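Local coordinates for putative oxidoreductase (Klebsiella pneumoniae subsp. pneumoniae MGH 78578, PDB 3E82), which probably acts as an NAD(P)-dependent oxidoreductase of the Gfo/Idh/MocA family, although its substrate is not established, at residues B[152-157]-B[227-232]; B[252-257]-B[276-281]; B[196-201]-B[217-222]; B[256-261]-B[297-302]; B[13-18]-B[36-41]. All blocks are in the same frame, centred on the assembly; numbering follows the deposited sequence.

How the contacts relate
Contact 5 comes first along the chain and lies in the N-terminal Rossmann domain. The other four lie in the C-terminal alpha/beta domain. Contacts 1 and 3 lie in its mixed sheet and contact 2 at the ends of two of its strands. Strand 225-231 of contact 1 lies next to strand 214-220 of contact 3, where Leu228 N probably bonds Val217 O; their centres are about 15 Å apart, and contact 3 falls between the segments of contact 1 in sequence. Contacts 2 and 4 follow contact 1 and start from overlapping stretches. Contact 2 is about 26 Å from contact 3, between centres. Contact 4 packs on helix 17-28 of the Rossmann domain and so lies where the two domains meet, its centre about 21 Å from that of contact 5.

Contact 1: B[152-157]-B[227-232]; sequences ESHFDR and ILHCSM
The backbone oxygen His229 O is met by two groups of the neighbouring strand. Phe155 N donates a hydrogen bond to His229 O at 2.9 Å, and His154 CA adds a CA-H...O contact. This is a parallel pairing of strands 148-156 and 225-231 in the mixed sheet of the C-terminal alpha/beta domain. The register is regular, from Glu152 beside Ile227 to Asp156 beside Ser231. Five backbone hydrogen bonds join the segments, starting with Ser153 N to Ile227 O and ending with Arg157 N to Ser231 O.

Phe155 and Cys230 point to one face, where both pack on helix 176-192. Glu152, His154 and Asp156 share the other face with Ile227, His229 and Ser231. The His154 ring is gripped at its edge by both carboxylates: NE2 donates to Glu152 OE2 at 2.6 Å, and ND1 donates to Asp156 OD2 at 2.9 Å. Both acceptors lie close to the ring plane, fixing its rotation. The His229 ring is tilted 38° to it and also meets His150 of the second subunit. With His154 CG beside its backbone N (chi1 -72°), His229 CB sits over the ring in a CH-pi contact, 3.7 Å from the ring centroid and 8° off its normal.

Contact 2: B[252-257]-B[276-281]; sequences KARADQ and DDDPLV
The two backbones run in opposite directions and spread apart, from 5.0 Å between Lys252 CA and Leu280 CA to 6.8 Å between Asp256 CA and Asp276 CA. Charged side chains bridge the widening gap. Lys252 reaches Asp276 through a chain bent at chi2 (60°) and chi4 (62°). Its NZ forms salt bridges to Asp276 OD2 at 2.9 Å and Asp278 OD2 at 3.0 Å, and also donates to Arg254 O. Asp278 OD2 takes a second bond, from Arg254 N, which comes from above the carboxylate plane.

Arg254 NH2 bridges two acids, bonding Asp277 OD1 at 2.6 Å and Asp276 OD1 at 3.0 Å, with both oxygens near the guanidinium plane. A water accepts from Arg254 NE and donates to Ala255 O and Asp276 OD1. Ser131 binds Asp276 OD2 as well. Asp276 OD1 also accepts from Asp278 N, closing an Asx turn. The whole is a five-residue salt-bridge network just past strand 248-252 and in the loop that leads into its antiparallel neighbour 280-284.

Contact 3: B[196-201]-B[217-222]; sequences QSVQGN and VVLNYP
This is the open end of a beta hairpin, strands 197-203 and 214-220, and it holds a classic beta bulge. Gln196 and Ser197 both face Asn220. Asn220 O accepts from Gln196 N at 2.6 Å and, weakly, from Ser197 N at 3.3 Å. Asn220 N donates back to Ser197 O. Beyond the bulge the pairing is regular: Gln199 and Val218 form a hydrogen-bonded pair, with Gln199 N to Val218 O at 2.9 Å and Val218 N to Gln199 O at 2.8 Å. Val198 with Leu219 and Gly200 with Val217 are non-hydrogen-bonded pairs.

On the face of Ser197 and Asn220, Asn220 ND2 donates to Ser197 OG at 2.9 Å. The hydroxyl lies near the amide plane. Ser197 OG stands between its own backbone N and carbonyl carbon (chi1 70°), which leaves it 3.3 Å from Asn220 CB and within reach of the amide. Asn220 OD1 is taken by Lys225 and by Asn201 of the second subunit. On the other face Val198 CG1 touches Val217 CG1 at 4.0 Å and Leu219 CD1 at 4.3 Å.

Strand 197-203 is the outermost strand of this chain's mixed sheet at this side. Val198 and Val217 pack on helix 320-339, Val217 also reaches Trp177 of helix 176-192, and strand 225-231 flanks strand 214-220 on its far side.

Contact 4: B[256-261]-B[297-302]; sequences DQQESQ and GDQRQY
The side-chain amides of Gln258 and Gln299 are turned 81° against each other, and Gln258 OE1 is held in two ways. Gln299 N bonds Gln258 OE1 at 2.7 Å, lying in the carbonyl plane on a lone pair. Gln299 NE2 reaches Gln258 OE1 at 3.3 Å from above that plane, 65° out of it and not on a lone pair. At the other corner of the Gln258 amide, NE2 donates to Asp256 OD1 at 2.9 Å, almost in the amide plane. These bonds fix how the Gln258 amide is turned.

Gln299 CG lies between its backbone N and carbonyl carbon (chi1 63°); from there the extended chain runs alongside Gln258 in the opposite direction. Gln299 CG comes to 3.2 Å from Gln258 OE1.

The N-terminal approaches to the two helices are tied locally. Asp256 OD2 accepts from Gln258 N at 2.7 Å in an Asx turn at the start of helix 258-263. Asp298 OD1 accepts from Arg300 N, a capping bond before helix 300-310, and also from Trp273.

Asn126 binds Gln299 OE1. Gln299 packs on Phe22 and Leu26 of helix 17-28, and Glu259 of helix 258-263 touches Phe22, so both helix starts lie against the Rossmann domain.

Contact 5: B[13-18]-B[36-41]; sequences IGYGFV and AFVASR
This is a parallel strand-end contact in the Rossmann domain, where strand 8-13 turns into the loop before helix 17-28 beside the end of strand 33-39. Ile13 pairs with Ala39. Gly14 N donates to Ala39 O at 2.9 Å, the one direct hydrogen bond between the segments. On the face of Ile13 and Ala39, the tip Ile13 CD1 touches Ala39 CB at 3.8 Å, and both residues also pack on helix 59-64.

Strands 8-13 and 33-39 bracket helix 17-28 in a beta-alpha-beta unit. Gly14 and Gly16 fit the GxGxxG pattern with which Rossmann folds typically bind a dinucleotide, consistent with a nucleotide site here. Gly14 has a positive phi (101°), where a CB would jam against the preceding carbonyl oxygen.

Past the turn, Tyr15 CB meets Val38 CG1 at 4.0 Å and Ser40 CB at 4.1 Å. Tyr15 CG is anti to the backbone N (chi1 -160°), and the ring runs on to helix 43-49, where OH bonds Asp49. One water accepts from Tyr15 N at 3.0 Å and is hydrogen-bonded to Ser40 OG.

Contact 1: B[152-157]-B[227-232]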
# COMPACT_ATOMS: atom_id res chain seq x y z
N GLU B 152 -6.50 -3.77 3.41
CA GLU B 152 -6.16 -2.44 2.93
C GLU B 152 -7.40 -1.55 2.85
O GLU B 152 -8.40 -1.92 2.22
CB GLU B 152 -5.48 -2.54 1.56
CG GLU B 152 -4.82 -1.26 1.12
CD GLU B 152 -3.90 -1.47 -0.06
OE1 GLU B 152 -3.42 -2.61 -0.24
OE2 GLU B 152 -3.65 -0.48 -0.78
N SER B 153 -7.31 -0.38 3.48
CA SER B 153 -8.40 0.59 3.53
C SER B 153 -7.92 1.95 3.04
O SER B 153 -6.89 2.47 3.51
CB SER B 153 -8.92 0.69 4.97
OG SER B 153 -9.96 1.63 5.10
N HIS B 154 -8.67 2.54 2.11
CA HIS B 154 -8.32 3.83 1.52
C HIS B 154 -9.35 4.94 1.63
O HIS B 154 -10.56 4.70 1.67
CB HIS B 154 -8.06 3.70 0.01
CG HIS B 154 -6.80 2.98 -0.36
ND1 HIS B 154 -5.93 3.48 -1.31
CD2 HIS B 154 -6.28 1.81 0.06
CE1 HIS B 154 -4.93 2.63 -1.46
NE2 HIS B 154 -5.12 1.61 -0.64
N PHE B 155 -8.83 6.16 1.68
CA PHE B 155 -9.65 7.35 1.62
C PHE B 155 -8.87 8.18 0.62
O PHE B 155 -7.81 8.71 0.95
CB PHE B 155 -9.73 8.15 2.91
CG PHE B 155 -10.49 9.43 2.73
CD1 PHE B 155 -11.87 9.45 2.82
CD2 PHE B 155 -9.83 10.60 2.32
CE1 PHE B 155 -12.60 10.59 2.49
CE2 PHE B 155 -10.55 11.75 2.00
CZ PHE B 155 -11.94 11.74 2.08
N ASP B 156 -9.36 8.27 -0.60
CA ASP B 156 -8.66 9.01 -1.63
C ASP B 156 -9.62 9.86 -2.44
O ASP B 156 -10.78 9.50 -2.65
CB ASP B 156 -7.92 8.06 -2.59
CG ASP B 156 -6.91 7.16 -1.87
OD1 ASP B 156 -6.43 7.55 -0.78
OD2 ASP B 156 -6.57 6.07 -2.40
N ARG B 157 -9.14 11.01 -2.90
CA ARG B 157 -9.93 11.89 -3.73
C ARG B 157 -8.98 12.65 -4.64
O ARG B 157 -7.76 12.58 -4.47
CB ARG B 157 -10.79 12.82 -2.85
CG ARG B 157 -11.86 12.02 -2.11
CD ARG B 157 -12.94 12.82 -1.40
NE ARG B 157 -13.83 11.89 -0.69
CZ ARG B 157 -14.87 12.24 0.07
NH1 ARG B 157 -15.18 13.52 0.23
NH2 ARG B 157 -15.60 11.30 0.67
N ILE B 227 -2.99 -1.99 6.01
CA ILE B 227 -2.50 -0.80 5.33
C ILE B 227 -3.63 0.22 5.24
O ILE B 227 -4.71 -0.07 4.70
CB ILE B 227 -2.00 -1.12 3.91
CG1 ILE B 227 -0.76 -2.01 3.98
CG2 ILE B 227 -1.68 0.17 3.17
CD1 ILE B 227 -0.22 -2.42 2.61
N LEU B 228 -3.38 1.41 5.77
CA LEU B 228 -4.35 2.50 5.75
C LEU B 228 -3.73 3.57 4.88
O LEU B 228 -2.59 3.99 5.12
CB LEU B 228 -4.59 3.03 7.17
CG LEU B 228 -4.95 1.98 8.24
CD1 LEU B 228 -5.23 2.70 9.56
CD2 LEU B 228 -6.17 1.17 7.81
N HIS B 229 -4.45 4.02 3.86
CA HIS B 229 -3.90 5.00 2.92
C HIS B 229 -4.84 6.16 2.62
O HIS B 229 -6.01 5.96 2.28
CB HIS B 229 -3.53 4.29 1.61
CG HIS B 229 -2.78 5.16 0.65
ND1 HIS B 229 -1.40 5.29 0.68
CD2 HIS B 229 -3.21 5.97 -0.34
CE1 HIS B 229 -1.03 6.16 -0.25
NE2 HIS B 229 -2.11 6.59 -0.88
N CYS B 230 -4.31 7.37 2.73
CA CYS B 230 -5.04 8.61 2.47
C CYS B 230 -4.29 9.45 1.43
O CYS B 230 -3.07 9.57 1.50
CB CYS B 230 -5.16 9.45 3.75
SG CYS B 230 -6.05 8.67 5.09
N SER B 231 -5.01 10.03 0.48
CA SER B 231 -4.37 10.89 -0.52
C SER B 231 -5.36 11.84 -1.19
O SER B 231 -6.49 11.48 -1.44
CB SER B 231 -3.69 10.06 -1.62
OG SER B 231 -3.13 10.93 -2.60
N MSE B 232 -4.91 13.06 -1.47
CA MSE B 232 -5.74 14.06 -2.12
C MSE B 232 -5.49 14.07 -3.63
O MSE B 232 -6.08 14.87 -4.36
CB MSE B 232 -5.45 15.45 -1.54
CG MSE B 232 -5.81 15.59 -0.07
SE MSE B 232 -7.71 15.36 0.18
CE MSE B 232 -8.18 17.20 0.60

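Contact 2: B[252-257]-B[276-281]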
# COMPACT_ATOMS: atom_id res chain seq x y z
N LYS B 252 -13.95 -3.72 -2.45
CA LYS B 252 -15.13 -2.87 -2.40
C LYS B 252 -14.60 -1.61 -3.07
O LYS B 252 -13.80 -0.87 -2.50
CB LYS B 252 -15.56 -2.56 -0.96
CG LYS B 252 -16.79 -1.62 -0.87
CD LYS B 252 -18.02 -2.23 -1.57
CE LYS B 252 -19.29 -1.41 -1.33
NZ LYS B 252 -19.19 -0.00 -1.88
N ALA B 253 -15.04 -1.38 -4.29
CA ALA B 253 -14.58 -0.24 -5.06
C ALA B 253 -14.95 1.13 -4.51
O ALA B 253 -14.07 1.95 -4.22
CB ALA B 253 -15.10 -0.37 -6.49
N ARG B 254 -16.25 1.36 -4.36
CA ARG B 254 -16.79 2.64 -3.92
C ARG B 254 -17.04 2.79 -2.41
O ARG B 254 -17.25 1.81 -1.71
CB ARG B 254 -18.09 2.91 -4.70
CG ARG B 254 -18.65 4.32 -4.58
CD ARG B 254 -19.96 4.47 -5.36
NE ARG B 254 -20.93 3.46 -4.95
CZ ARG B 254 -22.11 3.26 -5.52
NH1 ARG B 254 -22.50 3.99 -6.55
NH2 ARG B 254 -22.91 2.30 -5.06
N ALA B 255 -17.03 4.02 -1.93
CA ALA B 255 -17.25 4.30 -0.51
C ALA B 255 -18.72 4.47 -0.18
O ALA B 255 -19.55 4.71 -1.05
CB ALA B 255 -16.49 5.55 -0.10
N ASP B 256 -19.04 4.32 1.11
CA ASP B 256 -20.39 4.49 1.62
C ASP B 256 -20.87 5.88 1.17
O ASP B 256 -20.07 6.81 1.07
CB ASP B 256 -20.36 4.38 3.15
CG ASP B 256 -21.66 4.80 3.80
OD1 ASP B 256 -22.50 3.92 4.10
OD2 ASP B 256 -21.83 6.02 3.99
N GLN B 257 -22.17 6.03 0.92
CA GLN B 257 -22.71 7.32 0.46
C GLN B 257 -23.53 8.12 1.48
O GLN B 257 -24.17 9.11 1.11
CB GLN B 257 -23.59 7.12 -0.79
CG GLN B 257 -24.88 6.34 -0.52
CD GLN B 257 -26.00 6.61 -1.54
OE1 GLN B 257 -26.94 5.81 -1.66
NE2 GLN B 257 -25.90 7.72 -2.26
N ASP B 276 -26.38 0.96 -0.91
CA ASP B 276 -25.13 0.86 -1.64
C ASP B 276 -25.24 -0.20 -2.73
O ASP B 276 -25.14 -1.40 -2.46
CB ASP B 276 -24.00 0.50 -0.68
CG ASP B 276 -22.63 0.73 -1.27
OD1 ASP B 276 -22.52 0.82 -2.51
OD2 ASP B 276 -21.66 0.80 -0.49
N ASP B 277 -25.44 0.24 -3.97
CA ASP B 277 -25.58 -0.69 -5.08
C ASP B 277 -24.24 -1.04 -5.75
O ASP B 277 -24.20 -1.52 -6.88
CB ASP B 277 -26.58 -0.14 -6.10
CG ASP B 277 -26.10 1.13 -6.76
OD1 ASP B 277 -25.13 1.73 -6.26
OD2 ASP B 277 -26.72 1.54 -7.77
N ASP B 278 -23.14 -0.77 -5.05
CA ASP B 278 -21.81 -1.11 -5.54
C ASP B 278 -21.52 -2.38 -4.77
O ASP B 278 -21.29 -2.36 -3.56
CB ASP B 278 -20.78 -0.03 -5.17
CG ASP B 278 -19.37 -0.40 -5.59
OD1 ASP B 278 -19.13 -0.60 -6.80
OD2 ASP B 278 -18.49 -0.51 -4.70
N PRO B 279 -21.52 -3.52 -5.46
CA PRO B 279 -21.27 -4.79 -4.79
C PRO B 279 -19.85 -5.10 -4.38
O PRO B 279 -18.89 -4.47 -4.83
CB PRO B 279 -21.78 -5.80 -5.80
CG PRO B 279 -21.32 -5.20 -7.08
CD PRO B 279 -21.68 -3.72 -6.92
N LEU B 280 -19.74 -6.07 -3.49
CA LEU B 280 -18.46 -6.55 -3.03
C LEU B 280 -18.05 -7.50 -4.16
O LEU B 280 -18.88 -8.29 -4.63
CB LEU B 280 -18.64 -7.32 -1.73
CG LEU B 280 -19.12 -6.51 -0.51
CD1 LEU B 280 -20.05 -7.36 0.34
CD2 LEU B 280 -17.91 -6.03 0.30
N VAL B 281 -16.81 -7.40 -4.62
CA VAL B 281 -16.32 -8.29 -5.67
C VAL B 281 -15.37 -9.29 -5.00
O VAL B 281 -14.32 -8.91 -4.48
CB VAL B 281 -15.59 -7.49 -6.79
CG1 VAL B 281 -15.09 -8.44 -7.85
CG2 VAL B 281 -16.54 -6.48 -7.41
O HOH W 1 -20.64 2.97 -2.51

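Contact 3: B[196-201]-B[217-222]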
# COMPACT_ATOMS: atom_id res chain seq x y z
N GLN B 196 0.56 -4.75 16.89
CA GLN B 196 1.77 -4.88 17.68
C GLN B 196 2.68 -3.67 17.50
O GLN B 196 3.37 -3.26 18.43
CB GLN B 196 2.52 -6.15 17.29
CG GLN B 196 3.73 -6.44 18.18
CD GLN B 196 4.16 -7.89 18.10
OE1 GLN B 196 3.34 -8.79 18.22
NE2 GLN B 196 5.46 -8.12 17.92
N SER B 197 2.67 -3.10 16.30
CA SER B 197 3.49 -1.91 16.02
C SER B 197 2.88 -1.10 14.89
O SER B 197 2.05 -1.60 14.13
CB SER B 197 4.92 -2.32 15.66
OG SER B 197 4.98 -2.94 14.40
N VAL B 198 3.28 0.15 14.78
CA VAL B 198 2.75 1.05 13.76
C VAL B 198 3.89 1.71 13.00
O VAL B 198 4.85 2.19 13.60
CB VAL B 198 1.87 2.16 14.41
CG1 VAL B 198 1.39 3.13 13.35
CG2 VAL B 198 0.68 1.54 15.12
N GLN B 199 3.78 1.72 11.68
CA GLN B 199 4.80 2.33 10.85
C GLN B 199 4.09 3.38 10.00
O GLN B 199 3.02 3.14 9.45
CB GLN B 199 5.47 1.26 9.99
CG GLN B 199 6.72 1.70 9.26
CD GLN B 199 6.41 2.43 7.97
OE1 GLN B 199 5.55 1.98 7.21
NE2 GLN B 199 7.12 3.53 7.70
N GLY B 200 4.69 4.57 9.91
CA GLY B 200 4.05 5.61 9.14
C GLY B 200 4.93 6.40 8.19
O GLY B 200 6.12 6.60 8.44
N ASN B 201 4.32 6.86 7.11
CA ASN B 201 5.00 7.66 6.10
C ASN B 201 3.97 8.72 5.71
O ASN B 201 2.97 8.40 5.05
CB ASN B 201 5.37 6.80 4.90
CG ASN B 201 6.39 7.46 3.99
OD1 ASN B 201 6.39 8.68 3.80
ND2 ASN B 201 7.28 6.65 3.43
N VAL B 217 0.09 4.43 6.12
CA VAL B 217 0.36 3.84 7.42
C VAL B 217 0.11 2.34 7.47
O VAL B 217 -0.91 1.86 6.99
CB VAL B 217 -0.52 4.51 8.49
CG1 VAL B 217 -0.31 3.86 9.85
CG2 VAL B 217 -0.21 6.01 8.53
N VAL B 218 1.05 1.62 8.08
CA VAL B 218 0.95 0.17 8.19
C VAL B 218 0.87 -0.27 9.64
O VAL B 218 1.71 0.11 10.46
CB VAL B 218 2.17 -0.54 7.54
CG1 VAL B 218 2.03 -2.04 7.69
CG2 VAL B 218 2.28 -0.16 6.07
N LEU B 219 -0.16 -1.05 9.94
CA LEU B 219 -0.35 -1.59 11.28
C LEU B 219 0.10 -3.06 11.25
O LEU B 219 -0.47 -3.87 10.53
CB LEU B 219 -1.83 -1.50 11.69
CG LEU B 219 -2.27 -0.20 12.38
CD1 LEU B 219 -1.86 1.01 11.57
CD2 LEU B 219 -3.77 -0.23 12.58
N ASN B 220 1.14 -3.38 12.03
CA ASN B 220 1.67 -4.75 12.08
C ASN B 220 1.03 -5.62 13.16
O ASN B 220 1.04 -5.28 14.35
CB ASN B 220 3.19 -4.74 12.30
CG ASN B 220 3.95 -4.03 11.19
OD1 ASN B 220 3.86 -4.39 10.01
ND2 ASN B 220 4.71 -3.00 11.56
N TYR B 221 0.46 -6.74 12.73
CA TYR B 221 -0.16 -7.72 13.63
C TYR B 221 0.72 -8.97 13.55
O TYR B 221 1.48 -9.14 12.60
CB TYR B 221 -1.59 -8.03 13.19
CG TYR B 221 -2.57 -6.92 13.48
CD1 TYR B 221 -3.28 -6.88 14.68
CD2 TYR B 221 -2.76 -5.88 12.57
CE1 TYR B 221 -4.17 -5.83 14.98
CE2 TYR B 221 -3.64 -4.82 12.85
CZ TYR B 221 -4.34 -4.81 14.06
OH TYR B 221 -5.21 -3.78 14.33
N PRO B 222 0.62 -9.88 14.54
CA PRO B 222 1.44 -11.09 14.51
C PRO B 222 1.33 -11.94 13.25
O PRO B 222 2.33 -12.46 12.76
CB PRO B 222 0.98 -11.85 15.75
CG PRO B 222 0.58 -10.75 16.69
CD PRO B 222 -0.20 -9.83 15.76

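Contact 4: B[256-261]-B[297-302]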
# COMPACT_ATOMS: atom_id res chain seq x y z
N ASP B 256 -19.04 4.32 1.11
CA ASP B 256 -20.39 4.49 1.62
C ASP B 256 -20.87 5.88 1.17
O ASP B 256 -20.07 6.81 1.07
CB ASP B 256 -20.36 4.38 3.15
CG ASP B 256 -21.66 4.80 3.80
OD1 ASP B 256 -22.50 3.92 4.10
OD2 ASP B 256 -21.83 6.02 3.99
N GLN B 257 -22.17 6.03 0.92
CA GLN B 257 -22.71 7.32 0.46
C GLN B 257 -23.53 8.12 1.48
O GLN B 257 -24.17 9.11 1.11
CB GLN B 257 -23.59 7.12 -0.79
CG GLN B 257 -24.88 6.34 -0.52
CD GLN B 257 -26.00 6.61 -1.54
OE1 GLN B 257 -26.94 5.81 -1.66
NE2 GLN B 257 -25.90 7.72 -2.26
N GLN B 258 -23.53 7.71 2.74
CA GLN B 258 -24.32 8.44 3.74
C GLN B 258 -23.91 9.90 3.84
O GLN B 258 -24.78 10.78 3.90
CB GLN B 258 -24.20 7.80 5.12
CG GLN B 258 -24.81 6.43 5.21
CD GLN B 258 -24.59 5.80 6.56
OE1 GLN B 258 -25.11 6.28 7.58
NE2 GLN B 258 -23.82 4.73 6.59
N GLU B 259 -22.61 10.18 3.85
CA GLU B 259 -22.17 11.56 3.95
C GLU B 259 -22.71 12.40 2.80
O GLU B 259 -23.21 13.50 3.02
CB GLU B 259 -20.64 11.64 3.99
CG GLU B 259 -20.14 13.07 4.25
CD GLU B 259 -18.63 13.20 4.21
OE1 GLU B 259 -18.04 13.00 3.12
OE2 GLU B 259 -18.03 13.52 5.26
N SER B 260 -22.60 11.89 1.57
CA SER B 260 -23.09 12.62 0.40
C SER B 260 -24.58 12.83 0.51
O SER B 260 -25.11 13.88 0.14
CB SER B 260 -22.79 11.86 -0.88
OG SER B 260 -21.40 11.59 -0.98
N GLN B 261 -25.28 11.82 1.02
CA GLN B 261 -26.71 11.92 1.19
C GLN B 261 -27.01 13.04 2.20
O GLN B 261 -27.87 13.89 1.96
CB GLN B 261 -27.30 10.58 1.65
CG GLN B 261 -27.20 9.50 0.57
CD GLN B 261 -27.87 8.20 0.98
OE1 GLN B 261 -27.48 7.57 1.96
NE2 GLN B 261 -28.89 7.79 0.22
N GLY B 297 -26.00 0.72 4.86
CA GLY B 297 -25.27 1.34 5.95
C GLY B 297 -26.20 2.27 6.71
O GLY B 297 -27.16 2.78 6.13
N ASP B 298 -25.94 2.50 8.00
CA ASP B 298 -26.78 3.41 8.77
C ASP B 298 -26.13 3.89 10.06
O ASP B 298 -26.20 3.23 11.10
CB ASP B 298 -28.13 2.77 9.09
CG ASP B 298 -29.05 3.72 9.84
OD1 ASP B 298 -28.81 4.95 9.80
OD2 ASP B 298 -30.02 3.23 10.47
N GLN B 299 -25.50 5.06 10.01
CA GLN B 299 -24.85 5.60 11.19
C GLN B 299 -25.82 6.00 12.30
O GLN B 299 -25.40 6.35 13.41
CB GLN B 299 -23.94 6.79 10.80
CG GLN B 299 -24.64 7.99 10.21
CD GLN B 299 -23.65 9.00 9.67
OE1 GLN B 299 -22.96 9.69 10.43
NE2 GLN B 299 -23.55 9.08 8.34
N ARG B 300 -27.13 5.96 12.03
CA ARG B 300 -28.11 6.28 13.06
C ARG B 300 -27.92 5.25 14.17
O ARG B 300 -28.35 5.45 15.31
CB ARG B 300 -29.55 6.19 12.51
CG ARG B 300 -29.90 7.23 11.46
CD ARG B 300 -31.25 6.95 10.79
NE ARG B 300 -32.33 6.78 11.76
CZ ARG B 300 -32.83 5.61 12.13
NH1 ARG B 300 -32.35 4.48 11.62
NH2 ARG B 300 -33.81 5.56 13.04
N GLN B 301 -27.27 4.13 13.84
CA GLN B 301 -27.02 3.08 14.81
C GLN B 301 -26.23 3.62 16.00
O GLN B 301 -26.44 3.20 17.13
CB GLN B 301 -26.26 1.90 14.18
CG GLN B 301 -27.11 0.96 13.34
CD GLN B 301 -28.15 0.21 14.16
OE1 GLN B 301 -27.84 -0.38 15.19
NE2 GLN B 301 -29.40 0.22 13.69
N TYR B 302 -25.32 4.55 15.74
CA TYR B 302 -24.53 5.13 16.83
C TYR B 302 -25.47 5.70 17.90
O TYR B 302 -25.31 5.42 19.08
CB TYR B 302 -23.63 6.26 16.32
CG TYR B 302 -22.84 6.91 17.44
CD1 TYR B 302 -21.65 6.36 17.89
CD2 TYR B 302 -23.32 8.07 18.08
CE1 TYR B 302 -20.94 6.92 18.96
CE2 TYR B 302 -22.62 8.65 19.15
CZ TYR B 302 -21.43 8.06 19.58
OH TYR B 302 -20.74 8.59 20.64

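Contact 5: B[13-18]-B[36-41]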
# COMPACT_ATOMS: atom_id res chain seq x y z
N ILE B 13 -24.36 21.13 21.22
CA ILE B 13 -23.48 22.28 21.38
C ILE B 13 -22.79 22.61 20.06
O ILE B 13 -21.90 21.90 19.60
CB ILE B 13 -22.40 22.00 22.45
CG1 ILE B 13 -23.06 21.50 23.74
CG2 ILE B 13 -21.57 23.26 22.70
CD1 ILE B 13 -24.13 22.41 24.32
N GLY B 14 -23.24 23.70 19.44
CA GLY B 14 -22.67 24.12 18.17
C GLY B 14 -23.57 23.72 17.02
O GLY B 14 -23.99 22.56 16.91
N TYR B 15 -23.90 24.68 16.17
CA TYR B 15 -24.73 24.41 15.01
C TYR B 15 -23.96 24.81 13.77
O TYR B 15 -24.46 25.48 12.86
CB TYR B 15 -26.04 25.19 15.08
CG TYR B 15 -27.12 24.60 14.20
CD1 TYR B 15 -27.61 23.31 14.44
CD2 TYR B 15 -27.64 25.31 13.12
CE1 TYR B 15 -28.59 22.75 13.64
CE2 TYR B 15 -28.62 24.75 12.30
CZ TYR B 15 -29.09 23.48 12.57
OH TYR B 15 -30.06 22.93 11.78
N GLY B 16 -22.70 24.40 13.75
CA GLY B 16 -21.86 24.67 12.61
C GLY B 16 -22.13 23.58 11.60
O GLY B 16 -23.17 22.90 11.65
N PHE B 17 -21.20 23.39 10.68
CA PHE B 17 -21.35 22.39 9.64
C PHE B 17 -21.72 21.00 10.17
O PHE B 17 -22.71 20.41 9.74
CB PHE B 17 -20.06 22.28 8.83
CG PHE B 17 -20.01 21.08 7.95
CD1 PHE B 17 -20.76 21.02 6.79
CD2 PHE B 17 -19.26 19.97 8.32
CE1 PHE B 17 -20.77 19.88 6.00
CE2 PHE B 17 -19.26 18.82 7.54
CZ PHE B 17 -20.01 18.77 6.38
N VAL B 18 -20.92 20.47 11.09
CA VAL B 18 -21.17 19.15 11.64
C VAL B 18 -22.46 19.05 12.46
O VAL B 18 -23.21 18.09 12.32
CB VAL B 18 -19.98 18.67 12.50
CG1 VAL B 18 -20.29 17.32 13.13
CG2 VAL B 18 -18.73 18.57 11.62
N ALA B 36 -33.78 19.02 22.35
CA ALA B 36 -34.52 20.13 22.95
C ALA B 36 -33.76 21.44 23.00
O ALA B 36 -34.38 22.52 23.04
CB ALA B 36 -34.95 19.74 24.36
N PHE B 37 -32.44 21.37 23.00
CA PHE B 37 -31.62 22.57 23.06
C PHE B 37 -30.48 22.58 22.03
O PHE B 37 -29.93 21.54 21.68
CB PHE B 37 -31.00 22.73 24.46
CG PHE B 37 -32.01 22.78 25.57
CD1 PHE B 37 -32.63 23.98 25.91
CD2 PHE B 37 -32.33 21.63 26.28
CE1 PHE B 37 -33.56 24.03 26.95
CE2 PHE B 37 -33.26 21.66 27.31
CZ PHE B 37 -33.87 22.86 27.65
N VAL B 38 -30.15 23.78 21.56
CA VAL B 38 -29.05 23.97 20.63
C VAL B 38 -28.30 25.22 21.10
O VAL B 38 -28.90 26.29 21.25
CB VAL B 38 -29.56 24.19 19.17
CG1 VAL B 38 -28.41 24.63 18.27
CG2 VAL B 38 -30.17 22.91 18.63
N ALA B 39 -27.01 25.07 21.40
CA ALA B 39 -26.22 26.22 21.83
C ALA B 39 -25.57 26.81 20.58
O ALA B 39 -24.79 26.13 19.89
CB ALA B 39 -25.17 25.81 22.85
N SER B 40 -25.92 28.05 20.29
CA SER B 40 -25.40 28.76 19.13
C SER B 40 -25.66 30.25 19.29
O SER B 40 -26.69 30.65 19.85
CB SER B 40 -26.08 28.26 17.85
OG SER B 40 -25.72 29.05 16.73
N ARG B 41 -24.73 31.06 18.81
CA ARG B 41 -24.83 32.52 18.89
C ARG B 41 -25.76 33.07 17.81
O ARG B 41 -26.07 34.26 17.82
CB ARG B 41 -23.44 33.16 18.72
CG ARG B 41 -22.43 32.79 19.78
CD ARG B 41 -22.86 33.29 21.14
NE ARG B 41 -21.92 32.89 22.19
CZ ARG B 41 -22.03 33.26 23.47
NH1 ARG B 41 -23.03 34.04 23.85
NH2 ARG B 41 -21.14 32.84 24.36
O HOH W 2 -23.22 27.61 15.90